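Side-chain contacts in DNA gyrase, B subunit, truncated (Myxococcus xanthus, PDB 3CWV), which probably couples ATP use to the breakage, passage and rejoining of double-stranded DNA, as a member of the type II topoisomerase GyrB family: residues Q113-A118 / A137-M142; L66-R71 / D94-D99; Q274-A279 / A294-G299; G278-L283 / P351-R356; D235-Q240 / R311-A316. All blocks are in the same frame, centred on the assembly; numbering follows the deposited sequence.

Contact 1 (Q113-A118 / A137-M142)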
# COMPACT_ATOMS: atom_id res chain seq x y z
N GLN A 113 -16.06 9.34 14.11
CA GLN A 113 -15.44 10.42 14.88
C GLN A 113 -14.08 10.67 14.32
O GLN A 113 -13.27 9.74 14.20
CB GLN A 113 -15.36 10.04 16.35
CG GLN A 113 -14.61 11.07 17.19
CD GLN A 113 -14.65 10.73 18.68
OE1 GLN A 113 -15.70 10.37 19.20
NE2 GLN A 113 -13.50 10.85 19.36
N VAL A 114 -13.79 11.92 13.97
CA VAL A 114 -12.48 12.24 13.48
C VAL A 114 -11.83 13.24 14.47
O VAL A 114 -12.44 14.22 14.82
CB VAL A 114 -12.59 12.90 12.08
CG1 VAL A 114 -11.24 13.43 11.59
CG2 VAL A 114 -13.14 11.88 11.05
N ASP A 115 -10.60 12.97 14.86
CA ASP A 115 -9.85 13.88 15.76
C ASP A 115 -8.62 14.37 15.05
O ASP A 115 -7.94 13.60 14.37
CB ASP A 115 -9.45 13.16 17.03
CG ASP A 115 -10.63 12.83 17.93
OD1 ASP A 115 -11.03 13.71 18.71
OD2 ASP A 115 -11.13 11.66 17.90
N ILE A 116 -8.33 15.66 15.17
CA ILE A 116 -7.16 16.23 14.51
C ILE A 116 -6.40 16.97 15.62
O ILE A 116 -7.00 17.77 16.34
CB ILE A 116 -7.52 17.23 13.36
CG1 ILE A 116 -8.54 16.65 12.36
CG2 ILE A 116 -6.26 17.69 12.62
CD1 ILE A 116 -9.97 17.16 12.60
N TRP A 117 -5.11 16.67 15.76
CA TRP A 117 -4.27 17.33 16.77
C TRP A 117 -3.31 18.21 15.97
O TRP A 117 -2.74 17.75 14.99
CB TRP A 117 -3.45 16.31 17.58
CG TRP A 117 -4.20 15.46 18.58
CD1 TRP A 117 -4.32 15.67 19.92
CD2 TRP A 117 -4.90 14.23 18.31
NE1 TRP A 117 -5.06 14.65 20.50
CE2 TRP A 117 -5.43 13.76 19.53
CE3 TRP A 117 -5.14 13.50 17.14
CZ2 TRP A 117 -6.17 12.58 19.62
CZ3 TRP A 117 -5.88 12.32 17.22
CH2 TRP A 117 -6.38 11.87 18.45
N ALA A 118 -3.14 19.46 16.40
CA ALA A 118 -2.19 20.39 15.77
C ALA A 118 -2.00 21.59 16.70
O ALA A 118 -2.95 22.01 17.35
CB ALA A 118 -2.70 20.86 14.43
N ALA A 137 -15.94 20.58 16.82
CA ALA A 137 -15.78 21.40 18.04
C ALA A 137 -14.45 21.09 18.65
O ALA A 137 -13.92 20.00 18.43
CB ALA A 137 -16.88 21.08 19.05
N ALA A 138 -13.92 22.02 19.46
CA ALA A 138 -12.63 21.82 20.14
C ALA A 138 -12.76 20.72 21.19
O ALA A 138 -13.84 20.50 21.74
CB ALA A 138 -12.14 23.13 20.79
N VAL A 139 -11.65 20.02 21.43
CA VAL A 139 -11.53 19.10 22.55
C VAL A 139 -10.60 19.79 23.55
O VAL A 139 -9.41 19.96 23.29
CB VAL A 139 -10.93 17.75 22.11
CG1 VAL A 139 -10.91 16.77 23.25
CG2 VAL A 139 -11.74 17.18 20.91
N THR A 140 -11.17 20.21 24.67
CA THR A 140 -10.41 20.92 25.71
C THR A 140 -10.72 20.31 27.09
O THR A 140 -11.88 20.19 27.48
CB THR A 140 -10.74 22.44 25.71
OG1 THR A 140 -12.13 22.62 25.97
CG2 THR A 140 -10.43 23.07 24.36
N PRO A 141 -9.67 19.88 27.82
CA PRO A 141 -8.28 19.96 27.39
C PRO A 141 -8.01 18.87 26.33
O PRO A 141 -8.78 17.92 26.23
CB PRO A 141 -7.52 19.64 28.68
CG PRO A 141 -8.42 18.67 29.38
CD PRO A 141 -9.81 19.22 29.13
N MET A 142 -6.93 19.06 25.58
CA MET A 142 -6.40 18.13 24.60
C MET A 142 -6.21 16.74 25.22
O MET A 142 -5.65 16.60 26.31
CB MET A 142 -5.05 18.67 24.09
CG MET A 142 -4.60 18.13 22.75
SD MET A 142 -2.86 18.42 22.34
CE MET A 142 -2.03 16.98 23.00
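The indole of Trp117 meets Met142 at its edge, not over a face. The Met142 sulfur SD lies 88° off the ring normal, practically in the ring plane, and 5.1 Å from the centroid of the five-membered ring, which fits an edge-on Met-aromatic contact. The rim atom that does the touching is CD1 of Trp117, 3.8 Å from Met142 CG and 3.9 Å from Met142 SD. Met142 CE closes on the same CD1 at 4.1 Å because the thioether turns at its last torsion, chi3 90°, bringing the methyl beside that rim atom. Next to CD1, the Trp117 NE1 hydrogen is spent on the backbone O of Glu143, just past the segment, so chain 142-143 is tied to the ring by both sulfur and carbonyl. Met145, Pro146 and Arg154 also touch the indole.

The second flat group is the Asp115 carboxylate. Its OD2 accepts from Gln113 NE2 at 2.9 Å through the syn lone pair; the bond is nearly straight, 176°, with the acceptor in the amide plane. OD1 is engaged by Arg124 in a salt bridge and by Gln122, while Val139 CG2 comes up to Asp115 OD1 at 4.2 Å.

Strands 109-118 and 131-139 belong to the large mixed sheet of the ATPase domain, with strand 121-128 between them. Asp115 and Val139 therefore approach over an intervening strand, whereas Met142 comes from the loop that follows. With both oxygens gripped, the buried Asp115 is likely to be ionised, and the junction combines a fixed charge network with sulfur and apolar contacts at the indole rim.

Contact 2 (L66-R71 / D94-D99)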
# COMPACT_ATOMS: atom_id res chain seq x y z
N LEU A 66 -8.14 4.35 12.59
CA LEU A 66 -6.79 4.50 12.04
C LEU A 66 -6.26 5.85 12.53
O LEU A 66 -6.98 6.85 12.41
CB LEU A 66 -6.83 4.47 10.50
CG LEU A 66 -5.43 4.66 9.86
CD1 LEU A 66 -4.88 3.37 9.43
CD2 LEU A 66 -5.48 5.64 8.73
N PHE A 67 -5.06 5.84 13.12
CA PHE A 67 -4.37 7.08 13.48
C PHE A 67 -3.09 7.22 12.67
O PHE A 67 -2.38 6.24 12.44
CB PHE A 67 -4.06 7.12 14.99
CG PHE A 67 -3.17 8.28 15.38
CD1 PHE A 67 -3.71 9.53 15.64
CD2 PHE A 67 -1.78 8.12 15.45
CE1 PHE A 67 -2.90 10.62 15.96
CE2 PHE A 67 -0.96 9.20 15.78
CZ PHE A 67 -1.52 10.45 16.05
N CYS A 68 -2.79 8.46 12.25
CA CYS A 68 -1.58 8.76 11.49
C CYS A 68 -0.94 10.01 12.09
O CYS A 68 -1.65 10.95 12.38
CB CYS A 68 -1.95 9.12 10.06
SG CYS A 68 -2.50 7.75 9.10
N THR A 69 0.39 10.01 12.25
CA THR A 69 1.11 11.22 12.63
C THR A 69 1.33 12.02 11.38
O THR A 69 1.23 11.50 10.27
CB THR A 69 2.48 10.90 13.31
OG1 THR A 69 3.25 10.05 12.45
CG2 THR A 69 2.27 10.21 14.67
N SER A 70 1.66 13.29 11.54
CA SER A 70 1.71 14.20 10.40
C SER A 70 2.45 15.45 10.81
O SER A 70 2.55 15.75 12.02
CB SER A 70 0.28 14.58 9.97
OG SER A 70 0.29 15.34 8.76
N ARG A 71 2.98 16.18 9.83
CA ARG A 71 3.45 17.55 10.10
C ARG A 71 2.58 18.54 9.33
O ARG A 71 2.77 19.74 9.43
CB ARG A 71 4.91 17.73 9.68
CG ARG A 71 5.95 17.27 10.71
CD ARG A 71 7.10 16.56 9.98
NE ARG A 71 6.71 15.19 9.70
CZ ARG A 71 6.98 14.52 8.58
NH1 ARG A 71 7.66 15.09 7.59
NH2 ARG A 71 6.54 13.27 8.45
N ASP A 94 -4.33 19.02 -2.90
CA ASP A 94 -3.42 18.33 -1.98
C ASP A 94 -4.02 18.28 -0.60
O ASP A 94 -4.84 19.12 -0.24
CB ASP A 94 -2.06 19.05 -1.87
CG ASP A 94 -1.36 19.22 -3.22
OD1 ASP A 94 -0.44 18.43 -3.49
OD2 ASP A 94 -1.76 20.14 -4.00
N GLY A 95 -3.59 17.32 0.21
CA GLY A 95 -4.13 17.23 1.56
C GLY A 95 -4.27 15.81 2.01
O GLY A 95 -4.28 14.87 1.18
N TRP A 96 -4.34 15.64 3.32
CA TRP A 96 -4.62 14.33 3.93
C TRP A 96 -5.93 13.75 3.37
O TRP A 96 -7.00 14.31 3.56
CB TRP A 96 -4.68 14.44 5.46
CG TRP A 96 -4.48 13.12 6.12
CD1 TRP A 96 -3.29 12.55 6.51
CD2 TRP A 96 -5.51 12.17 6.46
NE1 TRP A 96 -3.52 11.30 7.09
CE2 TRP A 96 -4.87 11.05 7.06
CE3 TRP A 96 -6.90 12.18 6.35
CZ2 TRP A 96 -5.58 9.93 7.52
CZ3 TRP A 96 -7.61 11.08 6.81
CH2 TRP A 96 -6.94 9.96 7.39
N GLY A 97 -5.85 12.64 2.65
CA GLY A 97 -7.07 11.99 2.08
C GLY A 97 -7.59 12.68 0.83
O GLY A 97 -8.62 12.28 0.28
N TRP A 98 -6.87 13.68 0.31
CA TRP A 98 -7.27 14.34 -0.93
C TRP A 98 -7.05 13.37 -2.10
O TRP A 98 -6.01 12.73 -2.20
CB TRP A 98 -6.47 15.62 -1.18
CG TRP A 98 -7.11 16.55 -2.16
CD1 TRP A 98 -6.97 16.52 -3.51
CD2 TRP A 98 -7.96 17.66 -1.86
NE1 TRP A 98 -7.71 17.54 -4.08
CE2 TRP A 98 -8.33 18.24 -3.09
CE3 TRP A 98 -8.44 18.22 -0.67
CZ2 TRP A 98 -9.16 19.38 -3.17
CZ3 TRP A 98 -9.30 19.34 -0.76
CH2 TRP A 98 -9.63 19.91 -2.00
N ASP A 99 -8.02 13.31 -3.00
CA ASP A 99 -8.05 12.30 -4.06
C ASP A 99 -7.90 10.85 -3.55
O ASP A 99 -7.15 10.04 -4.11
CB ASP A 99 -6.98 12.59 -5.12
CG ASP A 99 -7.29 11.89 -6.48
OD1 ASP A 99 -8.46 11.64 -6.78
OD2 ASP A 99 -6.33 11.60 -7.22
O HOH W 1 -0.60 11.34 8.09
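Trp96 sends its indole against Cys68 and Leu66 from a type II beta turn, Gly95 to Trp98, which faces strand 64-70 of the mixed sheet in the GHKL-type ATPase domain. The turn closes with Trp98 N donating to Gly95 O at 3.0 Å. Trp96 occupies its second position and Gly97, at a positive phi of 78°, its third. By its place before helix 102-107, the loop probably corresponds to the glycine-rich segment that borders the nucleotide site in relatives.

The indole is presented rim-first to the strand. Having CG anti to the backbone N, chi1 -160°, carries the ring away from its own turn. The sulfur of Cys68 stands at the ring edge, 88° off the normal and 5.3 Å from the centroid of the five-membered ring, a Cys sulfur-aromatic contact. Its closest part of the indole is CZ2 of Trp96, 4.1 Å from Cys68 SG. Cys68 CB approaches Trp96 NE1 at 4.0 Å on an oblique path. The same CZ2 of Trp96 also has Leu66 CD2 near the ring plane at 4.5 Å, a loose touch.

Alternation along the strand explains the pairing: Leu66 and Cys68 both point toward the turn, whereas Phe67 points away. Helix 28-47 adds Val41 and Glu45 against the indole, and helix 75-82 adds Asn77 and Leu78, so Trp96 is buried where these two helices meet the sheet. The polar edge is met by one water in the ring plane, which accepts weakly from Trp96 NE1 at 3.1 Å and donates to Thr69 O at 2.9 Å.

Contact 3 (Q274-A279 / A294-G299)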
# COMPACT_ATOMS: atom_id res chain seq x y z
N GLN A 274 12.72 -8.70 -18.16
CA GLN A 274 13.47 -8.54 -19.40
C GLN A 274 14.93 -8.23 -19.12
O GLN A 274 15.82 -8.75 -19.81
CB GLN A 274 12.82 -7.49 -20.31
CG GLN A 274 11.50 -7.99 -20.95
CD GLN A 274 11.71 -9.20 -21.88
OE1 GLN A 274 11.38 -10.34 -21.54
NE2 GLN A 274 12.29 -8.94 -23.05
N ALA A 275 15.17 -7.38 -18.12
CA ALA A 275 16.53 -7.04 -17.71
C ALA A 275 17.29 -8.27 -17.20
O ALA A 275 18.46 -8.46 -17.53
CB ALA A 275 16.50 -5.94 -16.64
N LEU A 276 16.62 -9.12 -16.41
CA LEU A 276 17.25 -10.32 -15.83
C LEU A 276 17.50 -11.41 -16.88
O LEU A 276 18.61 -11.96 -16.98
CB LEU A 276 16.41 -10.89 -14.69
CG LEU A 276 16.91 -12.15 -13.96
CD1 LEU A 276 18.35 -12.01 -13.44
CD2 LEU A 276 15.98 -12.53 -12.83
N ARG A 277 16.47 -11.74 -17.65
CA ARG A 277 16.60 -12.70 -18.74
C ARG A 277 17.69 -12.29 -19.73
O ARG A 277 18.37 -13.15 -20.29
CB ARG A 277 15.27 -12.85 -19.48
CG ARG A 277 14.23 -13.66 -18.75
CD ARG A 277 12.99 -13.79 -19.61
NE ARG A 277 13.32 -14.45 -20.87
CZ ARG A 277 12.53 -14.50 -21.94
NH1 ARG A 277 11.34 -13.92 -21.91
NH2 ARG A 277 12.94 -15.13 -23.03
N GLY A 278 17.84 -10.98 -19.92
CA GLY A 278 18.84 -10.41 -20.79
C GLY A 278 20.26 -10.42 -20.23
O GLY A 278 21.24 -10.54 -20.99
N ALA A 279 20.37 -10.25 -18.92
CA ALA A 279 21.65 -10.31 -18.24
C ALA A 279 22.16 -11.74 -18.30
O ALA A 279 23.33 -11.97 -18.58
CB ALA A 279 21.51 -9.85 -16.79
N ALA A 294 9.69 -18.82 -16.94
CA ALA A 294 9.27 -19.99 -16.16
C ALA A 294 10.44 -20.78 -15.57
O ALA A 294 10.33 -21.34 -14.48
CB ALA A 294 8.39 -20.90 -17.00
N ARG A 295 11.56 -20.82 -16.30
CA ARG A 295 12.77 -21.51 -15.83
C ARG A 295 13.53 -20.63 -14.85
O ARG A 295 13.83 -21.04 -13.72
CB ARG A 295 13.67 -21.92 -17.00
CG ARG A 295 13.30 -23.26 -17.65
N VAL A 296 13.83 -19.40 -15.28
CA VAL A 296 14.55 -18.44 -14.44
C VAL A 296 13.88 -18.27 -13.08
O VAL A 296 14.57 -18.16 -12.06
CB VAL A 296 14.67 -17.07 -15.14
CG1 VAL A 296 15.34 -16.04 -14.23
CG2 VAL A 296 15.46 -17.21 -16.43
N ALA A 297 12.55 -18.30 -13.05
CA ALA A 297 11.77 -18.03 -11.82
C ALA A 297 11.55 -19.22 -10.88
O ALA A 297 10.89 -19.07 -9.84
CB ALA A 297 10.42 -17.41 -12.19
N GLN A 298 12.07 -20.40 -11.24
CA GLN A 298 11.94 -21.57 -10.36
C GLN A 298 12.63 -21.28 -9.04
O GLN A 298 13.79 -20.89 -9.02
CB GLN A 298 12.52 -22.81 -11.02
CG GLN A 298 11.53 -23.51 -11.93
CD GLN A 298 12.20 -24.32 -13.03
OE1 GLN A 298 13.39 -24.64 -12.96
NE2 GLN A 298 11.43 -24.65 -14.07
N GLY A 299 11.90 -21.42 -7.94
CA GLY A 299 12.43 -21.09 -6.61
C GLY A 299 12.58 -19.60 -6.31
O GLY A 299 13.07 -19.24 -5.24
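Val296 meets Leu276 and Arg277 where the short helix 293-296 packs against the long helix 267-284 of the transducer domain. The CA atoms of Arg277 and Val296 are 7.5 Å apart, close enough for a short branched side chain to span the gap.

The apolar contacts come from the fork of Val296. Its CG1, anti to the backbone N at chi1 176°, touches Leu276 CD2 at 3.8 Å. The two side chains run antiparallel to each other and meet flank to flank instead of head-on. The other branch, Val296 CG2, lies 4.4 Å from Arg277 CG and uses only the aliphatic part of that residue. Leu276 also touches Leu243 and Trp245 of strand 237-245, which places this junction on the smaller sheet.

Polar bonds do not cross between the segments. The Arg277 guanidinium, turned aside by a bend at chi3 (60°), gives NH2 to the backbone O of Arg288 and NE weakly to that of Phe291, both in the link between the helices. Val296 O accepts from Trp245 NE1. Within the exit from helix 293-296, Gln298 N donates to Arg295 O at 3.1 Å.

Contact 4 (G278-L283 / P351-R356)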
# COMPACT_ATOMS: atom_id res chain seq x y z
N GLY A 278 17.84 -10.98 -19.92
CA GLY A 278 18.84 -10.41 -20.79
C GLY A 278 20.26 -10.42 -20.23
O GLY A 278 21.24 -10.54 -20.99
N ALA A 279 20.37 -10.25 -18.92
CA ALA A 279 21.65 -10.31 -18.24
C ALA A 279 22.16 -11.74 -18.30
O ALA A 279 23.33 -11.97 -18.58
CB ALA A 279 21.51 -9.85 -16.79
N LEU A 280 21.27 -12.70 -18.07
CA LEU A 280 21.63 -14.12 -18.14
C LEU A 280 22.05 -14.53 -19.55
O LEU A 280 23.09 -15.15 -19.72
CB LEU A 280 20.48 -15.00 -17.64
CG LEU A 280 20.14 -14.81 -16.16
CD1 LEU A 280 18.94 -15.62 -15.81
CD2 LEU A 280 21.32 -15.17 -15.26
N ALA A 281 21.23 -14.17 -20.54
CA ALA A 281 21.56 -14.39 -21.95
C ALA A 281 22.98 -13.95 -22.29
O ALA A 281 23.77 -14.72 -22.86
CB ALA A 281 20.56 -13.69 -22.86
N LYS A 282 23.33 -12.73 -21.92
CA LYS A 282 24.65 -12.20 -22.23
C LYS A 282 25.78 -12.96 -21.52
O LYS A 282 26.79 -13.31 -22.14
CB LYS A 282 24.71 -10.71 -21.92
CG LYS A 282 23.68 -9.88 -22.70
CD LYS A 282 24.17 -8.48 -22.97
CE LYS A 282 23.27 -7.76 -23.98
NZ LYS A 282 23.87 -6.47 -24.43
N LEU A 283 25.59 -13.22 -20.23
CA LEU A 283 26.61 -13.89 -19.42
C LEU A 283 26.94 -15.27 -19.96
O LEU A 283 28.12 -15.66 -20.02
CB LEU A 283 26.17 -13.97 -17.95
CG LEU A 283 26.26 -12.69 -17.11
CD1 LEU A 283 25.72 -12.91 -15.69
CD2 LEU A 283 27.69 -12.16 -17.05
N PRO A 351 25.86 -19.30 -11.37
CA PRO A 351 26.15 -20.58 -12.03
C PRO A 351 24.93 -21.49 -12.11
O PRO A 351 24.69 -22.08 -13.16
CB PRO A 351 27.24 -21.20 -11.15
CG PRO A 351 27.97 -19.99 -10.62
CD PRO A 351 26.86 -19.00 -10.32
N ALA A 352 24.17 -21.59 -11.03
CA ALA A 352 22.95 -22.39 -11.02
C ALA A 352 21.91 -21.90 -12.03
O ALA A 352 21.27 -22.70 -12.71
CB ALA A 352 22.34 -22.43 -9.62
N LEU A 353 21.74 -20.58 -12.12
CA LEU A 353 20.80 -20.00 -13.09
C LEU A 353 21.32 -20.17 -14.52
O LEU A 353 20.56 -20.43 -15.44
CB LEU A 353 20.59 -18.50 -12.83
CG LEU A 353 19.98 -18.08 -11.49
CD1 LEU A 353 19.74 -16.58 -11.51
CD2 LEU A 353 18.69 -18.85 -11.24
N LEU A 354 22.63 -20.01 -14.67
CA LEU A 354 23.29 -20.12 -15.97
C LEU A 354 23.14 -21.55 -16.47
O LEU A 354 22.98 -21.79 -17.67
CB LEU A 354 24.75 -19.75 -15.81
CG LEU A 354 25.36 -18.68 -16.70
CD1 LEU A 354 26.18 -17.67 -15.89
CD2 LEU A 354 26.21 -19.37 -17.74
N ALA A 355 23.14 -22.50 -15.54
CA ALA A 355 22.99 -23.91 -15.86
C ALA A 355 21.53 -24.32 -16.10
O ALA A 355 21.23 -25.51 -16.19
CB ALA A 355 23.60 -24.77 -14.74
N ARG A 356 20.65 -23.33 -16.19
CA ARG A 356 19.21 -23.58 -16.38
C ARG A 356 18.76 -23.47 -17.84
O ARG A 356 17.62 -23.81 -18.16
CB ARG A 356 18.37 -22.63 -15.51
CG ARG A 356 18.21 -23.07 -14.08
CD ARG A 356 17.41 -22.06 -13.24
NE ARG A 356 17.37 -22.50 -11.84
CZ ARG A 356 16.56 -22.03 -10.90
NH1 ARG A 356 15.68 -21.08 -11.18
NH2 ARG A 356 16.62 -22.53 -9.68
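Leu280 and Leu354 bring the backbones of helix 267-284 and the C-terminal helix 350-354 to within 6.6 Å of each other, CA to CA. Despite this, the closest side-chain contacts pair Leu280 with Leu353 and Leu283 with Leu354, one helical turn apart on the long helix and on neighbouring residues of the short one.

Leu280 leans on the root of Leu353: its CD2 methyl lies 4.2 Å from Leu353 CB, and the two side chains cross obliquely. Both residues start out toward the opposite helix, and in each CG is anti to the carbonyl carbon, with chi1 -64° and -62°. In the second pair the roles are reversed. The short helix supplies the methyl, Leu354 CD1, which sits 4.2 Å from Leu283 CB at the more exposed margin. Leu354 holds both torsions away from the staggered values, with chi1 -127°, so its side chain is either somewhat strained or less certainly placed.

Leu353 also covers Arg356, three residues on, its CD2 lying 3.6 Å above one face of the guanidinium and offset toward the rim. The helix end carries its own polar bonds, Ala355 N to Pro351 O at 2.9 Å and Arg356 N to Leu353 O at 3.0 Å. Leu344 of helix 328-345 touches both Leu280 and Leu283, and Trp245 touches Leu353 and Arg356.

No hydrogen bond joins the two segments, so the last helix of the modelled chain rests here on the transducer helix by leucine-leucine dispersion and hydrophobic burial, a contact with little directional demand.

Contact 5 (D235-Q240 / R311-A316)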
# COMPACT_ATOMS: atom_id res chain seq x y z
N ASP A 235 11.71 9.51 -13.98
CA ASP A 235 10.64 10.42 -14.31
C ASP A 235 9.64 10.58 -13.16
O ASP A 235 8.44 10.55 -13.39
CB ASP A 235 9.91 9.95 -15.58
CG ASP A 235 9.33 11.09 -16.35
OD1 ASP A 235 10.01 12.14 -16.41
OD2 ASP A 235 8.20 10.96 -16.87
N GLY A 236 10.14 10.74 -11.93
CA GLY A 236 9.27 10.98 -10.77
C GLY A 236 8.67 9.74 -10.12
O GLY A 236 7.92 9.84 -9.14
N LEU A 237 9.01 8.57 -10.67
CA LEU A 237 8.44 7.28 -10.29
C LEU A 237 9.51 6.46 -9.57
O LEU A 237 10.58 6.24 -10.14
CB LEU A 237 8.02 6.49 -11.54
CG LEU A 237 6.87 7.05 -12.39
CD1 LEU A 237 6.43 6.02 -13.39
CD2 LEU A 237 5.69 7.45 -11.51
N ARG A 238 9.21 5.98 -8.37
CA ARG A 238 10.14 5.14 -7.64
C ARG A 238 9.90 3.67 -7.92
O ARG A 238 8.77 3.18 -7.87
CB ARG A 238 10.07 5.41 -6.15
CG ARG A 238 11.04 4.57 -5.35
CD ARG A 238 10.79 4.75 -3.84
NE ARG A 238 11.88 4.23 -3.02
CZ ARG A 238 11.88 4.24 -1.69
NH1 ARG A 238 10.84 4.74 -1.01
NH2 ARG A 238 12.92 3.75 -1.02
N VAL A 239 10.96 2.95 -8.23
CA VAL A 239 10.85 1.53 -8.51
C VAL A 239 11.69 0.82 -7.46
O VAL A 239 12.85 1.16 -7.28
CB VAL A 239 11.36 1.20 -9.91
CG1 VAL A 239 11.35 -0.31 -10.17
CG2 VAL A 239 10.53 1.95 -10.97
N GLN A 240 11.07 -0.10 -6.73
CA GLN A 240 11.75 -0.87 -5.68
C GLN A 240 11.53 -2.33 -6.02
O GLN A 240 10.42 -2.75 -6.36
CB GLN A 240 11.16 -0.58 -4.31
CG GLN A 240 11.24 0.87 -3.87
CD GLN A 240 10.36 1.15 -2.66
OE1 GLN A 240 9.16 1.44 -2.79
NE2 GLN A 240 10.96 1.06 -1.48
N ARG A 311 -2.05 10.25 -10.44
CA ARG A 311 -2.42 10.60 -11.82
C ARG A 311 -1.52 9.94 -12.86
O ARG A 311 -1.95 9.70 -13.99
CB ARG A 311 -2.37 12.11 -12.03
CG ARG A 311 -0.96 12.71 -11.88
CD ARG A 311 -0.85 14.11 -12.49
NE ARG A 311 -1.17 14.11 -13.92
CZ ARG A 311 -0.38 13.64 -14.89
NH1 ARG A 311 0.81 13.12 -14.59
NH2 ARG A 311 -0.77 13.69 -16.15
N GLN A 312 -0.27 9.67 -12.47
CA GLN A 312 0.72 9.03 -13.34
C GLN A 312 0.59 7.51 -13.43
O GLN A 312 1.21 6.90 -14.28
CB GLN A 312 2.15 9.38 -12.87
CG GLN A 312 2.65 10.78 -13.28
CD GLN A 312 4.13 11.02 -12.97
OE1 GLN A 312 5.00 10.25 -13.40
NE2 GLN A 312 4.42 12.09 -12.26
N MET A 313 -0.18 6.90 -12.53
CA MET A 313 -0.42 5.45 -12.55
C MET A 313 -1.45 5.13 -13.63
O MET A 313 -2.60 5.53 -13.51
CB MET A 313 -0.93 4.95 -11.21
CG MET A 313 0.02 5.12 -9.98
SD MET A 313 1.59 4.22 -10.11
CE MET A 313 2.65 5.62 -10.47
N ALA A 314 -1.04 4.43 -14.68
CA ALA A 314 -1.92 4.15 -15.81
C ALA A 314 -1.95 2.65 -16.02
O ALA A 314 -0.93 1.98 -15.92
CB ALA A 314 -1.44 4.85 -17.08
N PHE A 315 -3.14 2.13 -16.32
CA PHE A 315 -3.37 0.70 -16.37
C PHE A 315 -3.89 0.35 -17.76
O PHE A 315 -4.31 1.23 -18.52
CB PHE A 315 -4.36 0.32 -15.27
CG PHE A 315 -3.86 0.60 -13.87
CD1 PHE A 315 -3.09 -0.35 -13.19
CD2 PHE A 315 -4.12 1.82 -13.25
CE1 PHE A 315 -2.60 -0.10 -11.91
CE2 PHE A 315 -3.62 2.09 -11.95
CZ PHE A 315 -2.86 1.13 -11.28
N ALA A 316 -3.84 -0.93 -18.11
CA ALA A 316 -4.29 -1.37 -19.43
C ALA A 316 -5.82 -1.32 -19.55
O ALA A 316 -6.37 -1.33 -20.65
CB ALA A 316 -3.80 -2.79 -19.70
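Asp235 touches Gln312 through its backbone, with Asp235 O 3.5 Å from Gln312 OE1. Two acceptors face each other there and no hydrogen bond forms. Asp235 and Gly236 make the bend between antiparallel strands 228-234 and 237-245. Both have positive phi and backbone angles that fit a type I' turn, and the pairing of Val239 with Phe232 sets a two-residue hairpin. The phi of 84° at the second place suits Gly236.

Leu237 opens the strand and carries most of the contact. Its CD2 methyl lies 3.4 Å from Gln312 OE1, with Leu237 CG 3.8 Å from the same oxygen. Gln312 stretches out straight past its CG, bringing its amide across the leucine at a slant. Leu237 CD2 also meets the methyl CE of Met313 at 3.7 Å; the two side chains overlap pointing opposite ways, and Met313 reaches the leucine by bending at chi2 (-62°) and chi3.

Farther on, Arg238 takes no part; its NH2 makes a salt bridge with Asp231, and Gln240 NE2 sits 3.3 Å above the centre of the Arg238 guanidinium.

The contact therefore joins the hairpin tip of the transducer domain to segment 311-316, a 3-10 turn running into loop, by apolar contact. The approach of Asp235 O to Gln312 OE1 is unfavourable as modelled and may mean that OE1 and NE2 of Gln312 are interchanged, though at this separation the evidence is weak.

Four of the five contacts form two pairs, with contact 5 between them. Contacts 1 and 2 share the large ATPase-domain sheet, their centres 15 Å apart, and touch where Trp117 CZ3 packs on Phe67 CE1 at 3.7 Å. Contacts 3 and 4, only 8 Å apart between centres, use helix 267-284 in common. They are stitched by a probable hydrogen bond from Arg356 NH1 to Gln298 O at 2.9 Å and by Val296 CG2 against Leu280 CD1 at 3.9 Å. The nearest atoms of contact 5 are about 6 Å from contact 2 and about 10 Å from contact 3, without touching either. Contacts 1 and 4 mark the extremes, 60 Å between centres.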